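Local coordinates for oligopeptide-binding protein AppA (Bacillus subtilis, PDB 1XOC) that binds oligopeptides outside the cell membrane as the solute-binding component of an ABC permease that can replace the OPP system in sporulation and genetic competence, at residues I73-L76 against A81-V84; K127-K132 against V137-K142; D302-V307 against N490-M495. One frame throughout, in Å; residues are numbered along the deposited sequence.

Interaction 1: residues I73-L76 against A81-V84; sequences IKEL and AYDV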
loop_
_atom_site.group_PDB
_atom_site.type_symbol
_atom_site.label_atom_id
_atom_site.label_comp_id
_atom_site.label_asym_id
_atom_site.label_seq_id
_atom_site.Cartn_x
_atom_site.Cartn_y
_atom_site.Cartn_z
ATOM N N ILE A 73 -17.578 -13.348 15.113
ATOM C CA ILE A 73 -16.907 -12.294 15.876
ATOM C C ILE A 73 -17.976 -11.537 16.658
ATOM O O ILE A 73 -18.981 -11.059 16.095
ATOM C CB ILE A 73 -16.254 -11.311 14.972
ATOM C CG1 ILE A 73 -15.221 -12.059 14.130
ATOM C CG2 ILE A 73 -15.582 -10.192 15.807
ATOM C CD1 ILE A 73 -14.540 -11.194 13.087
ATOM N N LYS A 74 -17.792 -11.459 17.972
ATOM C CA LYS A 74 -18.689 -10.701 18.838
ATOM C C LYS A 74 -17.932 -9.534 19.442
ATOM O O LYS A 74 -16.898 -9.729 20.081
ATOM C CB LYS A 74 -19.207 -11.601 19.954
ATOM C CG LYS A 74 -20.074 -10.922 20.951
ATOM C CD LYS A 74 -21.443 -10.553 20.383
ATOM C CE LYS A 74 -22.381 -10.016 21.456
ATOM N NZ LYS A 74 -23.464 -9.209 20.840
ATOM N N GLU A 75 -18.447 -8.324 19.244
ATOM C CA GLU A 75 -17.905 -7.144 19.909
ATOM C C GLU A 75 -18.412 -7.037 21.343
ATOM O O GLU A 75 -19.618 -7.060 21.590
ATOM C CB GLU A 75 -18.263 -5.878 19.129
ATOM C CG GLU A 75 -17.557 -4.626 19.623
ATOM C CD GLU A 75 -17.831 -3.419 18.748
ATOM O OE1 GLU A 75 -18.924 -2.828 18.872
ATOM O OE2 GLU A 75 -16.953 -3.059 17.935
ATOM N N LEU A 76 -17.482 -6.920 22.286
ATOM C CA LEU A 76 -17.829 -6.852 23.700
ATOM C C LEU A 76 -17.385 -5.529 24.315
ATOM O O LEU A 76 -16.605 -4.787 23.718
ATOM C CB LEU A 76 -17.202 -8.022 24.462
ATOM C CG LEU A 76 -17.529 -9.424 23.943
ATOM C CD1 LEU A 76 -16.722 -10.474 24.688
ATOM C CD2 LEU A 76 -19.020 -9.705 24.059
ATOM N N ALA A 81 -13.263 -5.274 23.571
ATOM C CA ALA A 81 -12.883 -6.662 23.401
ATOM C C ALA A 81 -13.633 -7.291 22.222
ATOM O O ALA A 81 -14.722 -6.846 21.877
ATOM C CB ALA A 81 -13.122 -7.465 24.692
ATOM N N TYR A 82 -13.040 -8.344 21.657
ATOM C CA TYR A 82 -13.642 -9.111 20.554
ATOM C C TYR A 82 -13.449 -10.582 20.799
ATOM O O TYR A 82 -12.356 -11.026 20.970
ATOM C CB TYR A 82 -13.013 -8.733 19.202
ATOM C CG TYR A 82 -13.305 -7.326 18.830
ATOM C CD1 TYR A 82 -12.555 -6.270 19.346
ATOM C CD2 TYR A 82 -14.402 -7.009 18.031
ATOM C CE1 TYR A 82 -12.853 -4.952 19.045
ATOM C CE2 TYR A 82 -14.677 -5.710 17.709
ATOM C CZ TYR A 82 -13.943 -4.670 18.240
ATOM O OH TYR A 82 -14.307 -3.392 17.908
ATOM N N ASP A 83 -14.550 -11.325 20.847
ATOM C CA ASP A 83 -14.545 -12.795 21.022
ATOM C C ASP A 83 -14.705 -13.426 19.661
ATOM O O ASP A 83 -15.709 -13.201 18.980
ATOM C CB ASP A 83 -15.737 -13.188 21.932
ATOM C CG ASP A 83 -15.738 -14.663 22.347
ATOM O OD1 ASP A 83 -14.718 -15.373 22.108
ATOM O OD2 ASP A 83 -16.754 -15.081 22.950
ATOM N N VAL A 84 -13.691 -14.188 19.241
ATOM C CA VAL A 84 -13.604 -14.705 17.886
ATOM C C VAL A 84 -13.566 -16.211 17.887
ATOM O O VAL A 84 -12.736 -16.818 18.519
ATOM C CB VAL A 84 -12.335 -14.181 17.212
ATOM C CG1 VAL A 84 -12.107 -14.844 15.804
ATOM C CG2 VAL A 84 -12.371 -12.674 17.102
#
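Residues 73-76 and 81-84 run antiparallel as the two arms of a beta hairpin, their short axes 4.7 Å apart at closest, with Ile-73 paired to Val-84, Lys-74 to Asp-83, Glu-75 to Tyr-82 and Leu-76 to Ala-81. The parent strands, 65-76 and 81-86, are neighbours in a five-stranded antiparallel sheet that continues from 81-86 to strand 136-141. Lys-74 and Asp-83 form a hydrogen-bonded pair through two nearly straight backbone bonds. Toward the turn, Leu-76 N donates to Ala-81 O at 2.8 Å, while the return bond from Ala-81 N to Leu-76 O is long and weak.

On the side of Ile-73, Glu-75, Tyr-82 and Val-84, the CG2 methyl of Ile-73 sits at the edge of the Tyr-82 ring, 4.1 Å from CD2, and its CG1 branch lies alongside Val-84 CG2. Helix 147-155 covers part of this side, where Phe-148 and Tyr-149 reach Tyr-82 and Leu-153 reaches Ile-73. On the other side Leu-76 CB meets Ala-81 CB at 4.1 Å, and Leu-76 CD1 passes across Asp-83 CB, while Leu-138 of the next strand adds to this patch.

Glu-75 and Tyr-82, a non-hydrogen-bonded pair, extend side by side. With CG anti to the backbone N (chi1 -171°) and the chain straight beyond it, Glu-75 runs along the CE2 side of the ring, CG 3.6 Å from Tyr-82 CE2. Its carboxylate plane stands 70° from the ring plane, and OE2 comes within 2.7 Å of Tyr-82 OH, a weak hydrogen bond.

Interaction 2: residues K127-K132 against V137-K142; sequences KSVEKK and VLFKLK. With ZN (zinc ion), chain G; ZN (zinc ion), chain Q.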
loop_
_atom_site.group_PDB
_atom_site.type_symbol
_atom_site.label_atom_id
_atom_site.label_comp_id
_atom_site.label_asym_id
_atom_site.label_seq_id
_atom_site.Cartn_x
_atom_site.Cartn_y
_atom_site.Cartn_z
ATOM N N LYS A 127 -4.200 -4.893 24.187
ATOM C CA LYS A 127 -3.628 -5.181 25.484
ATOM C C LYS A 127 -3.150 -6.630 25.531
ATOM O O LYS A 127 -2.042 -6.917 26.009
ATOM C CB LYS A 127 -4.672 -4.976 26.553
ATOM C CG LYS A 127 -4.151 -5.155 27.955
ATOM C CD LYS A 127 -5.306 -5.131 28.917
ATOM C CE LYS A 127 -5.876 -3.742 29.055
ATOM N NZ LYS A 127 -6.869 -3.683 30.180
ATOM N N SER A 128 -4.011 -7.545 25.078
ATOM C CA SER A 128 -3.691 -8.969 25.112
ATOM C C SER A 128 -4.540 -9.765 24.147
ATOM O O SER A 128 -5.581 -9.306 23.687
ATOM C CB SER A 128 -3.912 -9.542 26.511
ATOM O OG SER A 128 -5.261 -9.395 26.906
ATOM N N VAL A 129 -4.073 -10.975 23.932
ATOM C CA VAL A 129 -4.779 -11.904 23.082
ATOM C C VAL A 129 -4.711 -13.258 23.773
ATOM O O VAL A 129 -3.608 -13.735 24.067
ATOM C CB VAL A 129 -4.136 -12.040 21.649
ATOM C CG1 VAL A 129 -4.832 -13.089 20.816
ATOM C CG2 VAL A 129 -4.064 -10.705 20.972
ATOM N N GLU A 130 -5.886 -13.863 24.066
ATOM C CA GLU A 130 -5.992 -15.013 24.960
ATOM C C GLU A 130 -6.701 -16.166 24.303
ATOM O O GLU A 130 -7.700 -15.979 23.638
ATOM C CB GLU A 130 -6.816 -14.647 26.207
ATOM C CG GLU A 130 -6.223 -13.540 26.999
ATOM C CD GLU A 130 -7.005 -13.208 28.220
ATOM O OE1 GLU A 130 -8.185 -13.607 28.290
ATOM O OE2 GLU A 130 -6.434 -12.542 29.114
ATOM N N LYS A 131 -6.191 -17.363 24.521
ATOM C CA LYS A 131 -6.854 -18.565 24.064
ATOM C C LYS A 131 -7.961 -18.913 25.028
ATOM O O LYS A 131 -7.729 -19.036 26.228
ATOM C CB LYS A 131 -5.846 -19.717 24.033
ATOM C CG LYS A 131 -6.424 -21.024 23.516
ATOM C CD LYS A 131 -5.365 -22.092 23.484
ATOM C CE LYS A 131 -5.927 -23.408 23.019
ATOM N NZ LYS A 131 -4.848 -24.447 23.018
ATOM N N LYS A 132 -9.156 -19.076 24.477
ATOM C CA LYS A 132 -10.337 -19.475 25.266
ATOM C C LYS A 132 -10.842 -20.877 24.942
ATOM O O LYS A 132 -11.731 -21.367 25.606
ATOM C CB LYS A 132 -11.441 -18.437 25.119
ATOM C CG LYS A 132 -10.990 -17.057 25.644
ATOM C CD LYS A 132 -10.837 -17.121 27.158
ATOM C CE LYS A 132 -10.870 -15.753 27.800
ATOM N NZ LYS A 132 -10.501 -15.861 29.245
ATOM N N VAL A 137 -10.685 -17.340 20.530
ATOM C CA VAL A 137 -9.725 -16.363 21.021
ATOM C C VAL A 137 -10.419 -15.086 21.469
ATOM O O VAL A 137 -11.371 -14.646 20.846
ATOM C CB VAL A 137 -8.727 -15.993 19.902
ATOM C CG1 VAL A 137 -7.826 -14.876 20.306
ATOM C CG2 VAL A 137 -7.885 -17.192 19.552
ATOM N N LEU A 138 -9.937 -14.490 22.553
ATOM C CA LEU A 138 -10.462 -13.204 23.035
ATOM C C LEU A 138 -9.378 -12.145 22.861
ATOM O O LEU A 138 -8.288 -12.279 23.400
ATOM C CB LEU A 138 -10.864 -13.269 24.510
ATOM C CG LEU A 138 -11.423 -11.964 25.080
ATOM C CD1 LEU A 138 -12.858 -11.680 24.582
ATOM C CD2 LEU A 138 -11.408 -12.028 26.601
ATOM N N PHE A 139 -9.702 -11.115 22.087
ATOM C CA PHE A 139 -8.873 -9.938 21.958
ATOM C C PHE A 139 -9.327 -8.876 22.917
ATOM O O PHE A 139 -10.535 -8.551 22.961
ATOM C CB PHE A 139 -8.967 -9.384 20.548
ATOM C CG PHE A 139 -8.412 -10.300 19.480
ATOM C CD1 PHE A 139 -9.226 -11.147 18.774
ATOM C CD2 PHE A 139 -7.084 -10.271 19.154
ATOM C CE1 PHE A 139 -8.687 -11.964 17.747
ATOM C CE2 PHE A 139 -6.573 -11.071 18.130
ATOM C CZ PHE A 139 -7.355 -11.900 17.433
ATOM N N LYS A 140 -8.398 -8.323 23.703
ATOM C CA LYS A 140 -8.704 -7.263 24.648
ATOM C C LYS A 140 -7.917 -6.016 24.283
ATOM O O LYS A 140 -6.716 -6.100 24.027
ATOM C CB LYS A 140 -8.337 -7.690 26.061
ATOM C CG LYS A 140 -9.132 -8.931 26.508
ATOM C CD LYS A 140 -8.653 -9.549 27.808
ATOM C CE LYS A 140 -9.274 -8.910 29.006
ATOM N NZ LYS A 140 -8.844 -9.655 30.208
ATOM N N LEU A 141 -8.608 -4.877 24.275
ATOM C CA LEU A 141 -8.014 -3.624 23.849
ATOM C C LEU A 141 -7.773 -2.677 25.026
ATOM O O LEU A 141 -8.508 -2.678 26.010
ATOM C CB LEU A 141 -8.859 -2.923 22.794
ATOM C CG LEU A 141 -8.895 -3.482 21.363
ATOM C CD1 LEU A 141 -9.541 -4.864 21.315
ATOM C CD2 LEU A 141 -9.656 -2.500 20.429
ATOM N N LYS A 142 -6.730 -1.856 24.879
ATOM C CA LYS A 142 -6.367 -0.849 25.876
ATOM C C LYS A 142 -7.276 0.371 25.782
ATOM O O LYS A 142 -7.445 1.094 26.752
ATOM C CB LYS A 142 -4.930 -0.357 25.653
ATOM C CG LYS A 142 -3.822 -1.372 25.617
ATOM C CD LYS A 142 -2.507 -0.657 25.252
ATOM C CE LYS A 142 -1.375 -1.595 24.905
ATOM N NZ LYS A 142 -0.042 -0.930 25.145
HETATM ZN ZN ZN G . -8.151 -12.892 30.492
HETATM ZN ZN ZN Q . -7.364 -10.453 31.783
HETATM O O HOH W 1 -10.403 -13.001 30.033
HETATM O O HOH W 2 -8.011 -14.944 31.469
#
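This contact is an antiparallel beta hairpin at the margin of a five-stranded sheet: strand 126-133 is outermost within the chain, and strand 136-141 joins it to strand 81-86. Glu-130 and Leu-138 exchange two backbone hydrogen bonds, as a regular hydrogen-bonded pair does. At the other end the pairing is interrupted by a classic beta bulge. Lys-140 O accepts from both Lys-127 N, at 2.8 Å, and Ser-128 N, at 3.2 Å, while Lys-140 N returns a nearly straight bond to Ser-128 O.

Val-129, Val-137 and Phe-139 pack on the inner side, against helix 100-108. Val-129 lies alongside Phe-139, CG2 3.6 Å from CD2 of the ring, and its CG1 meets Val-137 CG1 at 3.5 Å. That same Val-137 methyl also stands over one ring face of Phe-139, offset toward the rim; Tyr-107 meets the ring edge-to-face.

The opposite side carries Ser-128, Glu-130, Leu-138 and Lys-140, and two zinc positions are modelled over it, so close together that simultaneous full occupancy is doubtful. The extended chain of Glu-130 brings both carboxylate oxygens to one zinc, OE2 at 2.2 Å, and two waters complete the ligands seen. Lys-140 runs alongside Ser-128, CD 3.5 Å from OG, and bends at chi3 (86°) to place NZ 2.3 Å from the second zinc. Lys-132 folds back with CE against Leu-138 CD2; its NZ makes a salt bridge to Glu-130 OE1, whose hydrogen bond, at 3.4 Å, is weak, and donates to one zinc-bound water.

If the modelled bond from Lys-140 is real, NZ would have to be a neutral amine, a form that a nearby zinc would probably promote.

Interaction 3: residues D302-V307 against N490-M495; sequences DGDGEV and NNHMAM. With ZN (zinc ion), chain E; ZN (zinc ion), chain I.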
loop_
_atom_site.group_PDB
_atom_site.type_symbol
_atom_site.label_atom_id
_atom_site.label_comp_id
_atom_site.label_asym_id
_atom_site.label_seq_id
_atom_site.Cartn_x
_atom_site.Cartn_y
_atom_site.Cartn_z
ATOM N N ASP A 302 -2.049 10.757 -20.225
ATOM C CA ASP A 302 -2.961 11.000 -21.339
ATOM C C ASP A 302 -4.367 11.362 -20.836
ATOM O O ASP A 302 -5.375 10.966 -21.408
ATOM C CB ASP A 302 -2.993 9.789 -22.288
ATOM C CG ASP A 302 -1.741 9.698 -23.162
ATOM O OD1 ASP A 302 -0.796 10.512 -22.975
ATOM O OD2 ASP A 302 -1.694 8.802 -24.044
ATOM N N GLY A 303 -4.407 12.128 -19.758
ATOM C CA GLY A 303 -5.652 12.614 -19.207
ATOM C C GLY A 303 -6.453 11.608 -18.409
ATOM O O GLY A 303 -7.568 11.888 -17.994
ATOM N N ASP A 304 -5.866 10.447 -18.123
ATOM C CA ASP A 304 -6.569 9.347 -17.469
ATOM C C ASP A 304 -6.210 9.289 -15.998
ATOM O O ASP A 304 -5.222 8.678 -15.622
ATOM C CB ASP A 304 -6.195 8.057 -18.192
ATOM C CG ASP A 304 -7.118 6.884 -17.871
ATOM O OD1 ASP A 304 -7.578 6.209 -18.802
ATOM O OD2 ASP A 304 -7.269 6.539 -16.690
ATOM N N GLY A 305 -7.018 9.948 -15.170
ATOM C CA GLY A 305 -6.699 10.153 -13.772
ATOM C C GLY A 305 -7.034 11.594 -13.418
ATOM O O GLY A 305 -7.134 12.441 -14.273
ATOM N N GLU A 306 -7.219 11.867 -12.133
ATOM C CA GLU A 306 -7.544 13.202 -11.664
ATOM C C GLU A 306 -6.502 13.689 -10.657
ATOM O O GLU A 306 -6.000 12.910 -9.852
ATOM C CB GLU A 306 -8.886 13.171 -10.944
ATOM C CG GLU A 306 -10.047 12.825 -11.830
ATOM C CD GLU A 306 -10.216 13.765 -12.995
ATOM O OE1 GLU A 306 -10.092 15.021 -12.822
ATOM O OE2 GLU A 306 -10.536 13.247 -14.097
ATOM N N VAL A 307 -6.228 14.996 -10.676
ATOM C CA VAL A 307 -5.309 15.568 -9.717
ATOM C C VAL A 307 -5.881 15.382 -8.310
ATOM O O VAL A 307 -7.081 15.567 -8.099
ATOM C CB VAL A 307 -5.047 17.077 -10.008
ATOM C CG1 VAL A 307 -4.200 17.721 -8.921
ATOM C CG2 VAL A 307 -4.355 17.250 -11.341
ATOM N N ASN A 490 -6.232 5.233 -11.972
ATOM C CA ASN A 490 -7.183 4.179 -12.342
ATOM C C ASN A 490 -6.409 2.900 -12.668
ATOM O O ASN A 490 -5.301 2.951 -13.186
ATOM C CB ASN A 490 -7.964 4.595 -13.578
ATOM C CG ASN A 490 -8.787 5.843 -13.338
ATOM O OD1 ASN A 490 -9.582 5.856 -12.392
ATOM N ND2 ASN A 490 -8.653 6.868 -14.186
ATOM N N ASN A 491 -7.012 1.769 -12.358
ATOM C CA ASN A 491 -6.498 0.483 -12.787
ATOM C C ASN A 491 -7.127 0.087 -14.122
ATOM O O ASN A 491 -8.335 0.309 -14.350
ATOM C CB ASN A 491 -6.839 -0.586 -11.783
ATOM C CG ASN A 491 -6.073 -0.475 -10.506
ATOM O OD1 ASN A 491 -4.902 -0.129 -10.505
ATOM N ND2 ASN A 491 -6.730 -0.782 -9.396
ATOM N N HIS A 492 -6.329 -0.532 -14.984
ATOM C CA HIS A 492 -6.768 -1.075 -16.264
ATOM C C HIS A 492 -6.326 -2.523 -16.335
ATOM O O HIS A 492 -5.212 -2.830 -16.802
ATOM C CB HIS A 492 -6.158 -0.273 -17.416
ATOM C CG HIS A 492 -6.505 1.182 -17.371
ATOM N ND1 HIS A 492 -5.785 2.088 -16.636
ATOM C CD2 HIS A 492 -7.515 1.887 -17.947
ATOM C CE1 HIS A 492 -6.303 3.294 -16.768
ATOM N NE2 HIS A 492 -7.355 3.199 -17.550
ATOM N N MET A 493 -7.166 -3.412 -15.834
ATOM C CA MET A 493 -6.761 -4.795 -15.634
ATOM C C MET A 493 -7.063 -5.638 -16.866
ATOM O O MET A 493 -8.235 -5.919 -17.174
ATOM C CB MET A 493 -7.436 -5.380 -14.394
ATOM C CG MET A 493 -7.321 -4.484 -13.173
ATOM S SD MET A 493 -5.615 -4.099 -12.765
ATOM C CE MET A 493 -4.952 -5.737 -12.563
ATOM N N ALA A 494 -6.000 -6.023 -17.574
ATOM C CA ALA A 494 -6.095 -6.938 -18.709
ATOM C C ALA A 494 -6.063 -8.378 -18.227
ATOM O O ALA A 494 -5.269 -8.717 -17.378
ATOM C CB ALA A 494 -4.970 -6.698 -19.654
ATOM N N MET A 495 -6.955 -9.209 -18.788
ATOM C CA MET A 495 -7.114 -10.592 -18.350
ATOM C C MET A 495 -7.638 -11.422 -19.522
ATOM O O MET A 495 -8.132 -10.873 -20.494
ATOM C CB MET A 495 -8.085 -10.689 -17.178
ATOM C CG MET A 495 -9.471 -10.231 -17.531
ATOM S SD MET A 495 -10.455 -9.964 -16.061
ATOM C CE MET A 495 -9.760 -8.434 -15.523
HETATM ZN ZN ZN E . -8.644 4.669 -18.107
HETATM ZN ZN ZN I . -10.392 14.908 -15.299
HETATM O O HOH W 3 -4.760 6.385 -14.152
#
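A zinc site joins the loop after helix 293-300 to the long strand 483-496, with Asp-304 and His-492 as its protein ligands in this chain. Asp-304 OD1 and His-492 NE2 each bind the metal at 2.0 Å. The two side chains approach each other from opposite directions and meet at the zinc, the carboxylate and imidazole planes 67° apart, and Asp-304 OD2 lies in the ring plane at the histidine edge.

Asn-490, on the same strand as His-492, is a second-shell residue. Its ND2 donates a fairly straight bond to Asp-304 OD2 at 2.9 Å, reaching the anti side of that oxygen from 30° out of the carboxylate plane. CG set anti to the carbonyl carbon (chi1 -62°) directs the amide at the loop. A water bridges the backbones, donating to Asp-304 O and accepting from Asn-490 N.

An alanine in place of Asn-490 is likely to leave Asp-304 OD2 without its amide donor and the carboxylate freer to turn. As it stands, OD1 is the close ligand, while Asp-304 OD2, a longer contact 2.7 Å from the zinc, also accepts the amide N-H, a bond that probably steadies the carboxylate at the metal.

Along the chain the three contacts follow in series. Interactions 1 and 2 are successive hairpins of one antiparallel sheet, their centres about 9 Å apart, and they join where strand 81-86 lies beside strand 136-141: Tyr-82 N to Phe-139 O and Val-84 N to Val-137 O are probable hydrogen bonds. Interaction 3 belongs to a different, mixed sheet. Its nearest atoms are about 26 Å from interaction 1 and 29 Å from interaction 2, and it lies on the opposite side of the chain's centre from interaction 2. Whereas the hairpins close locally, interaction 3 ties segments whose nearest ends are 183 residues apart, a zinc contact independent of the hairpin sheet.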